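Local structure of LD10117p (5HJQ) at residues A[113-118]-A[203-208]. The protein acts as a GTPase-activating protein for Rab35 in synaptic vesicle protein turnover and binds phosphoinositides through the TBC domain that makes up this chain. Residues are numbered along the deposited sequence; the frame is centred on the assembly and turned at random.
Sequences RAQLWP and ILLHFM
Trp117 and Phe207 meet in an apolar, largely aromatic contact that packs the first turns of helix 113-122 against residues 203-208, where helix 197-204 gives way to a turn, within the all-helical TBC domain. The two rings are steeply inclined, their planes 74° apart and centroids 4.9 Å apart, with Trp117 CZ3 only 3.3 Å from Phe207 CD2. The broad indole also meets Ile203 CG2 and Leu204 CD2, methyls of branched side chains that approach it obliquely near CZ3 and CE3.

Arg113 serves two environments at once. Its CD sits over the centre of the Phe207 ring in a CH-pi contact, 4.1 Å from the centroid, while His206 CB lies against the opposite face, toward its rim. The chain, extended from CG to NE, carries the guanidinium away from the ring face to a salt bridge with Asp292 and to the carbonyls of Trp106 and Pro107. Asp292 also accepts the Trp117 indole N-H, so one carboxylate of helix 284-297 holds both polar ends.

Met208 adds a second apolar contact. Bent at chi3 (69°), the flexible thioether brings CE to the edge of the indole, 3.8 Å from Trp117 CB and equally close to Pro118 CD. The small side chain of Ala114 lets the backbones approach, with a bent, at most weak CA-H...O contact of 3.3 Å from its CA to Phe207 O.

Cohesion across the interface is therefore mainly dispersive and shape-dependent, whereas the directional bonds of Arg113 and Trp117 to Asp292 probably fix how these side chains are presented to Phe207.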
# COMPACT_ATOMS: atom_id res chain seq x y z
N ARG A 113 1.42 -16.67 4.48
CA ARG A 113 1.58 -15.57 3.54
C ARG A 113 2.55 -15.94 2.42
O ARG A 113 2.43 -15.45 1.30
CB ARG A 113 2.04 -14.31 4.26
CG ARG A 113 0.97 -13.74 5.16
CD ARG A 113 1.25 -12.31 5.56
NE ARG A 113 0.12 -11.77 6.31
CZ ARG A 113 -0.10 -11.99 7.60
NH1 ARG A 113 0.76 -12.71 8.30
NH2 ARG A 113 -1.16 -11.46 8.19
N ALA A 114 3.49 -16.82 2.73
CA ALA A 114 4.40 -17.35 1.72
C ALA A 114 3.61 -18.01 0.59
O ALA A 114 4.05 -18.04 -0.56
CB ALA A 114 5.38 -18.34 2.34
N GLN A 115 2.44 -18.53 0.93
CA GLN A 115 1.56 -19.15 -0.05
C GLN A 115 0.35 -18.29 -0.41
O GLN A 115 -0.06 -18.25 -1.56
CB GLN A 115 1.07 -20.51 0.47
CG GLN A 115 2.13 -21.62 0.42
CD GLN A 115 1.58 -22.96 0.84
OE1 GLN A 115 1.24 -23.80 0.01
NE2 GLN A 115 1.49 -23.18 2.15
N LEU A 116 -0.22 -17.60 0.59
CA LEU A 116 -1.44 -16.83 0.38
C LEU A 116 -1.24 -15.68 -0.61
O LEU A 116 -2.03 -15.51 -1.54
CB LEU A 116 -1.96 -16.28 1.71
CG LEU A 116 -3.23 -15.41 1.67
CD1 LEU A 116 -4.34 -16.11 0.90
CD2 LEU A 116 -3.68 -15.06 3.08
N TRP A 117 -0.19 -14.89 -0.40
CA TRP A 117 0.03 -13.69 -1.20
C TRP A 117 0.37 -13.94 -2.68
O TRP A 117 -0.15 -13.24 -3.55
CB TRP A 117 1.11 -12.82 -0.56
CG TRP A 117 0.62 -12.03 0.61
CD1 TRP A 117 -0.61 -12.12 1.20
CD2 TRP A 117 1.33 -11.01 1.32
NE1 TRP A 117 -0.70 -11.22 2.24
CE2 TRP A 117 0.48 -10.53 2.33
CE3 TRP A 117 2.61 -10.46 1.19
CZ2 TRP A 117 0.87 -9.53 3.22
CZ3 TRP A 117 2.99 -9.47 2.07
CH2 TRP A 117 2.13 -9.01 3.07
N PRO A 118 1.25 -14.93 -2.97
CA PRO A 118 1.50 -15.16 -4.40
C PRO A 118 0.26 -15.58 -5.18
O PRO A 118 0.15 -15.31 -6.38
CB PRO A 118 2.54 -16.29 -4.40
CG PRO A 118 3.24 -16.13 -3.11
CD PRO A 118 2.19 -15.69 -2.13
N ILE A 203 7.73 -5.11 0.90
CA ILE A 203 6.77 -5.82 1.73
C ILE A 203 6.63 -7.27 1.30
O ILE A 203 6.64 -8.19 2.12
CB ILE A 203 5.39 -5.14 1.69
CG1 ILE A 203 5.46 -3.73 2.29
CG2 ILE A 203 4.36 -5.96 2.44
CD1 ILE A 203 4.13 -3.02 2.34
N LEU A 204 6.49 -7.48 -0.01
CA LEU A 204 6.41 -8.81 -0.58
C LEU A 204 7.62 -9.65 -0.17
O LEU A 204 7.48 -10.82 0.19
CB LEU A 204 6.34 -8.73 -2.10
CG LEU A 204 5.08 -8.07 -2.68
CD1 LEU A 204 5.28 -7.79 -4.15
CD2 LEU A 204 3.89 -8.98 -2.46
N LEU A 205 8.79 -9.04 -0.21
CA LEU A 205 10.05 -9.72 0.07
C LEU A 205 10.19 -10.19 1.52
O LEU A 205 11.11 -10.92 1.85
CB LEU A 205 11.22 -8.80 -0.28
CG LEU A 205 11.54 -8.71 -1.78
CD1 LEU A 205 12.65 -7.70 -2.04
CD2 LEU A 205 11.92 -10.09 -2.32
N HIS A 206 9.26 -9.77 2.38
CA HIS A 206 9.30 -10.18 3.78
C HIS A 206 8.71 -11.57 3.99
O HIS A 206 8.81 -12.13 5.08
CB HIS A 206 8.54 -9.17 4.66
CG HIS A 206 9.32 -7.93 4.96
ND1 HIS A 206 9.56 -6.95 4.01
CD2 HIS A 206 9.91 -7.50 6.10
CE1 HIS A 206 10.26 -5.98 4.56
NE2 HIS A 206 10.49 -6.29 5.82
N PHE A 207 8.09 -12.14 2.95
CA PHE A 207 7.35 -13.38 3.11
C PHE A 207 7.56 -14.38 1.98
O PHE A 207 7.15 -15.54 2.09
CB PHE A 207 5.86 -13.08 3.24
CG PHE A 207 5.53 -12.14 4.36
CD1 PHE A 207 5.48 -12.59 5.67
CD2 PHE A 207 5.27 -10.80 4.10
CE1 PHE A 207 5.19 -11.72 6.70
CE2 PHE A 207 4.97 -9.93 5.13
CZ PHE A 207 4.93 -10.39 6.43
N MET A 208 8.19 -13.95 0.89
CA MET A 208 8.42 -14.85 -0.24
C MET A 208 9.80 -14.62 -0.86
O MET A 208 10.58 -13.79 -0.40
CB MET A 208 7.33 -14.67 -1.29
CG MET A 208 7.39 -13.33 -2.02
SD MET A 208 5.93 -13.05 -3.05
CE MET A 208 4.67 -12.86 -1.79